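Local atomic coordinates of acidocalcisomal pyrophosphatase (Trypanosoma cruzi, PDB entry 5CUV), a protein that probably hydrolyses inorganic pyrophosphate to orthophosphate with the help of magnesium ions, as other soluble pyrophosphatases do. Residues K237-T242 against P248-I253; M266-G271 against L358-E363. All coordinates share one frame; numbering follows the deposited sequence.

Overall arrangement
Both contacts belong to the pyrophosphatase domain, with centres about 20 Å apart and nearest atoms about 6 Å apart, but they share no element. Contact 1 ties neighbouring strands 238-240 and 249-254 of one antiparallel sheet into a hairpin; it is partly buried and held mainly by backbone hydrogen bonds, with largely apolar side chains and one glutamine on one face, and a glutamate and a lysine on the other. Contact 2 is smaller, buried and purely apolar, packing a tryptophan just ahead of strand 269-272 of the other large sheet against helix 357-367, far along the sequence. Contact 1 is thus local pairing within a sheet, whereas contact 2 packs a residue leading into a strand against a helix, beside another subunit.

Contact 1: residues K237-T242 against P248-I253; sequences KFEIAT and PIKQDI
Glu239 and Lys250 face each other as an antiparallel hydrogen-bonded pair, and each backbone N-H finds the other's carbonyl: Glu239 N to Lys250 O and Lys250 N to Glu239 O are both 2.9 Å. Ala241 N extends the pattern with a nearly straight bond of 2.8 Å to Pro248 O. Beyond the other end of the paired strands, Asp252 N reaches Lys237 O at 3.0 Å from above the carbonyl plane, 51° out of it. On one face, Ile240 CG1 meets Ile249 CG1 at 4.1 Å, while NE2 of Gln251 comes to 3.6 Å from CZ of Phe238, amide and ring planes 24° apart. The Gln251 side chain leaves with CG opposite the backbone N (chi1 -174°), which carries CG over that ring; its OE1 accepts a hydrogen bond from Tyr177 N. On the other face Glu239 and Lys250 run side by side, but Glu239 OE2 and Lys250 NZ stay 4.2 Å apart, too far for a salt bridge. Glu229 OE2 takes the outward N-H of Ile240, and the backbone of Ile249 bonds to Val183 of strand 182-189. The directional polar bonds between the strands of this beta hairpin are thus all backbone-to-backbone, the neighbouring opposite charges probably adding a modest attraction.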
ATOM      1  N   LYS A 237     -24.362 -21.262  -3.842  1.00 22.45           N
ATOM      2  CA  LYS A 237     -24.194 -21.659  -2.478  1.00 22.13           C
ATOM      3  C   LYS A 237     -23.328 -22.869  -2.187  1.00 22.10           C
ATOM      4  O   LYS A 237     -23.359 -23.866  -2.874  1.00 22.98           O
ATOM      5  CB  LYS A 237     -25.551 -21.851  -1.864  1.00 23.10           C
ATOM      6  CG  LYS A 237     -26.230 -20.567  -1.632  1.00 26.46           C
ATOM      7  CD  LYS A 237     -27.677 -20.757  -1.216  1.00 29.09           C
ATOM      8  CE  LYS A 237     -28.326 -19.416  -1.242  1.00 31.84           C
ATOM      9  NZ  LYS A 237     -29.812 -19.449  -1.178  1.00 36.65           N
ATOM     10  N   PHE A 238     -22.584 -22.773  -1.102  1.00 21.67           N
ATOM     11  CA  PHE A 238     -21.687 -23.805  -0.670  1.00 21.65           C
ATOM     12  C   PHE A 238     -21.707 -23.769   0.839  1.00 23.43           C
ATOM     13  O   PHE A 238     -22.125 -22.783   1.400  1.00 23.87           O
ATOM     14  CB  PHE A 238     -20.293 -23.436  -1.114  1.00 19.37           C
ATOM     15  CG  PHE A 238     -20.055 -23.650  -2.552  1.00 18.16           C
ATOM     16  CD1 PHE A 238     -19.716 -24.929  -3.043  1.00 19.05           C
ATOM     17  CD2 PHE A 238     -20.184 -22.619  -3.440  1.00 15.75           C
ATOM     18  CE1 PHE A 238     -19.512 -25.152  -4.394  1.00 17.94           C
ATOM     19  CE2 PHE A 238     -19.982 -22.838  -4.820  1.00 15.80           C
ATOM     20  CZ  PHE A 238     -19.655 -24.070  -5.290  1.00 16.43           C
ATOM     21  N   GLU A 239     -21.276 -24.843   1.502  1.00 24.83           N
ATOM     22  CA  GLU A 239     -21.159 -24.827   2.947  1.00 24.73           C
ATOM     23  C   GLU A 239     -20.431 -26.013   3.528  1.00 25.06           C
ATOM     24  O   GLU A 239     -20.208 -27.037   2.894  1.00 24.90           O
ATOM     25  CB  GLU A 239     -22.501 -24.710   3.574  1.00 27.62           C
ATOM     26  CG  GLU A 239     -22.983 -25.949   4.164  1.00 32.30           C
ATOM     27  CD  GLU A 239     -24.388 -26.163   3.773  1.00 35.96           C
ATOM     28  OE1 GLU A 239     -25.273 -25.444   4.314  1.00 37.36           O
ATOM     29  OE2 GLU A 239     -24.591 -27.029   2.894  1.00 37.61           O
ATOM     30  N   ILE A 240     -19.998 -25.845   4.757  1.00 26.46           N
ATOM     31  CA  ILE A 240     -19.308 -26.911   5.453  1.00 27.69           C
ATOM     32  C   ILE A 240     -20.342 -27.948   5.766  1.00 27.66           C
ATOM     33  O   ILE A 240     -21.325 -27.651   6.373  1.00 28.99           O
ATOM     34  CB  ILE A 240     -18.744 -26.408   6.754  1.00 26.76           C
ATOM     35  CG1 ILE A 240     -17.643 -25.386   6.439  1.00 26.54           C
ATOM     36  CG2 ILE A 240     -18.272 -27.595   7.617  1.00 25.08           C
ATOM     37  CD1 ILE A 240     -17.283 -24.504   7.623  1.00 25.83           C
ATOM     38  N   ALA A 241     -20.149 -29.175   5.347  1.00 29.86           N
ATOM     39  CA  ALA A 241     -21.157 -30.198   5.668  1.00 30.35           C
ATOM     40  C   ALA A 241     -20.903 -30.661   7.103  1.00 30.24           C
ATOM     41  O   ALA A 241     -20.099 -31.530   7.350  1.00 29.49           O
ATOM     42  CB  ALA A 241     -21.066 -31.395   4.665  1.00 29.99           C
ATOM     43  N   THR A 242     -21.576 -30.039   8.055  1.00 31.80           N
ATOM     44  CA  THR A 242     -21.399 -30.423   9.446  1.00 33.48           C
ATOM     45  C   THR A 242     -21.875 -31.856   9.671  1.00 34.58           C
ATOM     46  O   THR A 242     -21.472 -32.505  10.638  1.00 35.85           O
ATOM     47  CB  THR A 242     -22.165 -29.476  10.402  1.00 32.41           C
ATOM     48  OG1 THR A 242     -23.520 -29.352   9.992  1.00 29.72           O
ATOM     49  CG2 THR A 242     -21.561 -28.123  10.354  1.00 32.96           C
ATOM     50  N   PRO A 248     -16.349 -31.830   4.819  1.00 26.69           N
ATOM     51  CA  PRO A 248     -15.915 -31.218   3.559  1.00 25.89           C
ATOM     52  C   PRO A 248     -16.957 -30.175   3.193  1.00 26.35           C
ATOM     53  O   PRO A 248     -18.035 -30.105   3.816  1.00 26.64           O
ATOM     54  CB  PRO A 248     -16.006 -32.349   2.555  1.00 24.75           C
ATOM     55  CG  PRO A 248     -17.144 -33.097   3.035  1.00 24.57           C
ATOM     56  CD  PRO A 248     -16.745 -33.209   4.548  1.00 26.53           C
ATOM     57  N   ILE A 249     -16.634 -29.372   2.187  1.00 25.30           N
ATOM     58  CA  ILE A 249     -17.529 -28.360   1.757  1.00 24.49           C
ATOM     59  C   ILE A 249     -18.259 -28.935   0.610  1.00 24.33           C
ATOM     60  O   ILE A 249     -17.672 -29.614  -0.242  1.00 23.15           O
ATOM     61  CB  ILE A 249     -16.792 -27.121   1.321  1.00 25.39           C
ATOM     62  CG1 ILE A 249     -16.602 -26.231   2.536  1.00 26.11           C
ATOM     63  CG2 ILE A 249     -17.630 -26.317   0.295  1.00 25.79           C
ATOM     64  CD1 ILE A 249     -15.655 -25.141   2.271  1.00 26.50           C
ATOM     65  N   LYS A 250     -19.562 -28.683   0.603  1.00 24.65           N
ATOM     66  CA  LYS A 250     -20.400 -29.164  -0.463  1.00 26.01           C
ATOM     67  C   LYS A 250     -21.201 -28.032  -1.027  1.00 27.37           C
ATOM     68  O   LYS A 250     -21.298 -26.952  -0.430  1.00 27.45           O
ATOM     69  CB  LYS A 250     -21.312 -30.249   0.062  1.00 26.08           C
ATOM     70  CG  LYS A 250     -21.949 -29.881   1.346  1.00 27.83           C
ATOM     71  CD  LYS A 250     -23.446 -30.049   1.255  1.00 30.63           C
ATOM     72  CE  LYS A 250     -23.834 -31.375   1.787  1.00 32.42           C
ATOM     73  NZ  LYS A 250     -25.020 -31.152   2.660  1.00 35.66           N
ATOM     74  N   GLN A 251     -21.749 -28.265  -2.204  1.00 30.02           N
ATOM     75  CA  GLN A 251     -22.576 -27.268  -2.873  1.00 32.94           C
ATOM     76  C   GLN A 251     -23.979 -27.514  -2.343  1.00 33.72           C
ATOM     77  O   GLN A 251     -24.292 -28.624  -1.930  1.00 32.96           O
ATOM     78  CB  GLN A 251     -22.510 -27.481  -4.386  1.00 33.37           C
ATOM     79  CG  GLN A 251     -23.196 -26.441  -5.251  1.00 33.48           C
ATOM     80  CD  GLN A 251     -22.459 -26.268  -6.604  1.00 34.95           C
ATOM     81  OE1 GLN A 251     -21.822 -27.211  -7.121  1.00 34.40           O
ATOM     82  NE2 GLN A 251     -22.552 -25.072  -7.174  1.00 32.97           N
ATOM     83  N   ASP A 252     -24.791 -26.464  -2.306  1.00 36.22           N
ATOM     84  CA  ASP A 252     -26.148 -26.596  -1.831  1.00 37.36           C
ATOM     85  C   ASP A 252     -26.998 -26.944  -3.027  1.00 38.05           C
ATOM     86  O   ASP A 252     -27.298 -26.086  -3.875  1.00 38.42           O
ATOM     87  CB  ASP A 252     -26.651 -25.311  -1.214  1.00 38.93           C
ATOM     88  CG  ASP A 252     -28.020 -25.480  -0.572  1.00 41.17           C
ATOM     89  OD1 ASP A 252     -28.454 -26.641  -0.358  1.00 41.62           O
ATOM     90  OD2 ASP A 252     -28.660 -24.449  -0.268  1.00 42.89           O
ATOM     91  N   ILE A 253     -27.347 -28.227  -3.094  1.00 37.40           N
ATOM     92  CA  ILE A 253     -28.163 -28.766  -4.158  1.00 35.89           C
ATOM     93  C   ILE A 253     -29.422 -29.298  -3.518  1.00 35.43           C
ATOM     94  O   ILE A 253     -29.366 -30.001  -2.513  1.00 36.99           O
ATOM     95  CB  ILE A 253     -27.476 -29.941  -4.841  1.00 35.88           C
ATOM     96  CG1 ILE A 253     -25.993 -29.649  -5.076  1.00 34.11           C
ATOM     97  CG2 ILE A 253     -28.178 -30.231  -6.130  1.00 35.97           C
ATOM     98  CD1 ILE A 253     -25.735 -28.430  -5.974  1.00 34.59           C
TER

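Contact 2: residues M266-G271 against L358-E363; sequences MMWNYG and LDAIHE
Trp268 turns its CG away from its own carbonyl carbon (chi1 -55°), which sends the six-membered ring of its indole to helix 357-367. There Ile361, with CG1 anti to its carbonyl carbon (chi1 -69°), sets CG1 over the ring. This is a CH-pi contact: CG1 of Ile361 lies 3.7 Å from the centroid of the Trp268 six-membered ring and only 6° off its normal. Ala360 CB comes to the far end of the same ring, 3.9 Å from Trp268 CH2, and that ring carbon also approaches the helix backbone, 3.8 Å from Ile361 N. In the pyrophosphatase fold this contact packs the residue leading into strand 269-272 on helix 357-367, and Ile298 of the adjacent strand 296-299, which touches both the Trp268 and the Ile361 side chains, brings the sheet into the contact. On the opposite face the CB of the neighbouring Met267, a selenomethionine, lies over the rim of the indole. Within the tetramer, Trp233 of the third subunit meets the Trp268 ring obliquely and also packs on Ala360.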
HETATM    1  N   MSE A 266     -22.907 -11.863  -3.819  1.00 27.91           N
HETATM    2  CA  MSE A 266     -22.291 -11.448  -2.703  1.00 30.92           C
HETATM    3  C   MSE A 266     -21.152 -10.614  -2.820  1.00 30.63           C
HETATM    4  O   MSE A 266     -20.440 -10.850  -3.543  1.00 29.02           O
HETATM    5  CB  MSE A 266     -21.886 -12.735  -2.094  1.00 36.40           C
HETATM    6  CG  MSE A 266     -22.374 -13.152  -0.724  1.00 45.04           C
HETATM    7 SE   MSE A 266     -22.066 -12.086   0.795  1.00 62.25          SE
HETATM    8  CE  MSE A 266     -23.352 -13.319   0.975  1.00 55.71           C
HETATM    9  N   MSE A 267     -20.838  -9.622  -2.124  1.00 30.94           N
HETATM   10  CA  MSE A 267     -19.794  -8.862  -2.522  1.00 32.46           C
HETATM   11  C   MSE A 267     -18.615  -8.856  -1.754  1.00 29.32           C
HETATM   12  O   MSE A 267     -17.746  -8.243  -2.049  1.00 27.65           O
HETATM   13  CB  MSE A 267     -20.310  -7.537  -2.460  1.00 40.56           C
HETATM   14  CG  MSE A 267     -21.257  -7.181  -3.517  1.00 52.33           C
HETATM   15 SE   MSE A 267     -22.893  -6.212  -3.435  1.00 70.45          SE
HETATM   16  CE  MSE A 267     -22.508  -6.064  -5.211  1.00 57.75           C
ATOM     17  N   TRP A 268     -18.625  -9.613  -0.736  1.00 24.70           N
ATOM     18  CA  TRP A 268     -17.451  -9.883   0.042  1.00 21.96           C
ATOM     19  C   TRP A 268     -17.338 -11.393   0.108  1.00 20.64           C
ATOM     20  O   TRP A 268     -18.239 -12.123  -0.319  1.00 20.71           O
ATOM     21  CB  TRP A 268     -17.783  -9.286   1.391  1.00 21.38           C
ATOM     22  CG  TRP A 268     -18.155  -7.864   1.253  1.00 23.48           C
ATOM     23  CD1 TRP A 268     -17.301  -6.783   1.148  1.00 24.23           C
ATOM     24  CD2 TRP A 268     -19.481  -7.344   1.030  1.00 24.78           C
ATOM     25  NE1 TRP A 268     -18.017  -5.636   0.856  1.00 23.92           N
ATOM     26  CE2 TRP A 268     -19.352  -5.954   0.775  1.00 24.74           C
ATOM     27  CE3 TRP A 268     -20.763  -7.923   1.008  1.00 24.00           C
ATOM     28  CZ2 TRP A 268     -20.469  -5.138   0.499  1.00 25.87           C
ATOM     29  CZ3 TRP A 268     -21.850  -7.126   0.733  1.00 23.98           C
ATOM     30  CH2 TRP A 268     -21.703  -5.737   0.479  1.00 25.13           C
ATOM     31  N   ASN A 269     -16.239 -11.887   0.614  1.00 19.16           N
ATOM     32  CA  ASN A 269     -16.091 -13.304   0.720  1.00 18.94           C
ATOM     33  C   ASN A 269     -16.891 -13.616   1.981  1.00 22.00           C
ATOM     34  O   ASN A 269     -16.679 -12.992   3.048  1.00 22.97           O
ATOM     35  CB  ASN A 269     -14.642 -13.625   0.936  1.00 17.68           C
ATOM     36  CG  ASN A 269     -13.820 -13.381  -0.290  1.00 18.25           C
ATOM     37  OD1 ASN A 269     -14.097 -13.990  -1.323  1.00 18.89           O
ATOM     38  ND2 ASN A 269     -12.804 -12.491  -0.207  1.00 13.41           N
ATOM     39  N   TYR A 270     -17.805 -14.567   1.859  1.00 21.50           N
ATOM     40  CA  TYR A 270     -18.648 -14.976   2.945  1.00 23.09           C
ATOM     41  C   TYR A 270     -18.196 -16.359   3.409  1.00 23.73           C
ATOM     42  O   TYR A 270     -17.992 -17.253   2.605  1.00 24.89           O
ATOM     43  CB  TYR A 270     -20.082 -15.042   2.452  1.00 24.23           C
ATOM     44  CG  TYR A 270     -21.102 -15.206   3.546  1.00 27.63           C
ATOM     45  CD1 TYR A 270     -21.351 -14.194   4.444  1.00 28.26           C
ATOM     46  CD2 TYR A 270     -21.863 -16.367   3.632  1.00 30.29           C
ATOM     47  CE1 TYR A 270     -22.346 -14.331   5.398  1.00 31.30           C
ATOM     48  CE2 TYR A 270     -22.855 -16.519   4.563  1.00 30.99           C
ATOM     49  CZ  TYR A 270     -23.106 -15.501   5.449  1.00 30.96           C
ATOM     50  OH  TYR A 270     -24.125 -15.651   6.362  1.00 30.35           O
ATOM     51  N   GLY A 271     -18.024 -16.559   4.702  1.00 23.25           N
ATOM     52  CA  GLY A 271     -17.595 -17.875   5.106  1.00 22.93           C
ATOM     53  C   GLY A 271     -17.878 -18.181   6.552  1.00 22.64           C
ATOM     54  O   GLY A 271     -18.876 -17.786   7.134  1.00 22.67           O
ATOM     55  N   LEU A 358     -19.956  -0.934   5.189  1.00 18.66           N
ATOM     56  CA  LEU A 358     -20.901  -1.353   6.224  1.00 18.97           C
ATOM     57  C   LEU A 358     -22.402  -1.046   5.795  1.00 20.00           C
ATOM     58  O   LEU A 358     -23.301  -1.819   6.114  1.00 18.87           O
ATOM     59  CB  LEU A 358     -20.523  -0.746   7.590  1.00 15.54           C
ATOM     60  CG  LEU A 358     -19.157  -1.136   8.191  1.00 15.17           C
ATOM     61  CD1 LEU A 358     -18.945  -0.348   9.473  1.00 13.64           C
ATOM     62  CD2 LEU A 358     -19.023  -2.652   8.483  1.00 13.91           C
ATOM     63  N   ASP A 359     -22.678   0.032   5.059  1.00 21.20           N
ATOM     64  CA  ASP A 359     -24.078   0.236   4.640  1.00 22.07           C
ATOM     65  C   ASP A 359     -24.571  -0.868   3.679  1.00 21.37           C
ATOM     66  O   ASP A 359     -25.708  -1.375   3.809  1.00 21.80           O
ATOM     67  CB  ASP A 359     -24.277   1.541   3.883  1.00 24.85           C
ATOM     68  CG  ASP A 359     -24.053   2.733   4.713  1.00 28.91           C
ATOM     69  OD1 ASP A 359     -24.206   2.631   5.950  1.00 31.31           O
ATOM     70  OD2 ASP A 359     -23.742   3.804   4.122  1.00 33.57           O
ATOM     71  N   ALA A 360     -23.735  -1.202   2.688  1.00 17.76           N
ATOM     72  CA  ALA A 360     -24.139  -2.181   1.724  1.00 15.79           C
ATOM     73  C   ALA A 360     -24.251  -3.562   2.388  1.00 16.54           C
ATOM     74  O   ALA A 360     -25.135  -4.333   2.072  1.00 16.75           O
ATOM     75  CB  ALA A 360     -23.193  -2.174   0.585  1.00 12.32           C
ATOM     76  N   ILE A 361     -23.391  -3.864   3.349  1.00 17.30           N
ATOM     77  CA  ILE A 361     -23.461  -5.163   4.039  1.00 16.75           C
ATOM     78  C   ILE A 361     -24.759  -5.282   4.798  1.00 16.92           C
ATOM     79  O   ILE A 361     -25.434  -6.329   4.763  1.00 15.03           O
ATOM     80  CB  ILE A 361     -22.327  -5.317   5.052  1.00 15.50           C
ATOM     81  CG1 ILE A 361     -21.021  -5.441   4.305  1.00 16.47           C
ATOM     82  CG2 ILE A 361     -22.593  -6.499   5.932  1.00 14.09           C
ATOM     83  CD1 ILE A 361     -19.859  -5.402   5.161  1.00 17.54           C
ATOM     84  N   HIS A 362     -25.081  -4.192   5.500  1.00 17.31           N
ATOM     85  CA  HIS A 362     -26.281  -4.140   6.309  1.00 18.61           C
ATOM     86  C   HIS A 362     -27.540  -4.264   5.468  1.00 18.23           C
ATOM     87  O   HIS A 362     -28.433  -5.029   5.774  1.00 16.54           O
ATOM     88  CB  HIS A 362     -26.342  -2.861   7.109  1.00 20.57           C
ATOM     89  CG  HIS A 362     -27.642  -2.674   7.815  1.00 25.47           C
ATOM     90  ND1 HIS A 362     -27.774  -2.830   9.175  1.00 28.07           N
ATOM     91  CD2 HIS A 362     -28.890  -2.458   7.338  1.00 26.59           C
ATOM     92  CE1 HIS A 362     -29.047  -2.731   9.509  1.00 28.39           C
ATOM     93  NE2 HIS A 362     -29.744  -2.507   8.413  1.00 28.59           N
ATOM     94  N   GLU A 363     -27.586  -3.517   4.380  1.00 18.68           N
ATOM     95  CA  GLU A 363     -28.759  -3.536   3.522  1.00 18.75           C
ATOM     96  C   GLU A 363     -28.872  -4.874   2.777  1.00 19.04           C
ATOM     97  O   GLU A 363     -29.962  -5.419   2.598  1.00 19.42           O
ATOM     98  CB  GLU A 363     -28.693  -2.348   2.564  1.00 19.22           C
ATOM     99  CG  GLU A 363     -29.896  -2.256   1.621  1.00 23.23           C
ATOM    100  CD  GLU A 363     -31.165  -1.666   2.272  1.00 24.90           C
ATOM    101  OE1 GLU A 363     -31.282  -1.618   3.533  1.00 24.54           O
ATOM    102  OE2 GLU A 363     -32.057  -1.271   1.485  1.00 25.62           O
TER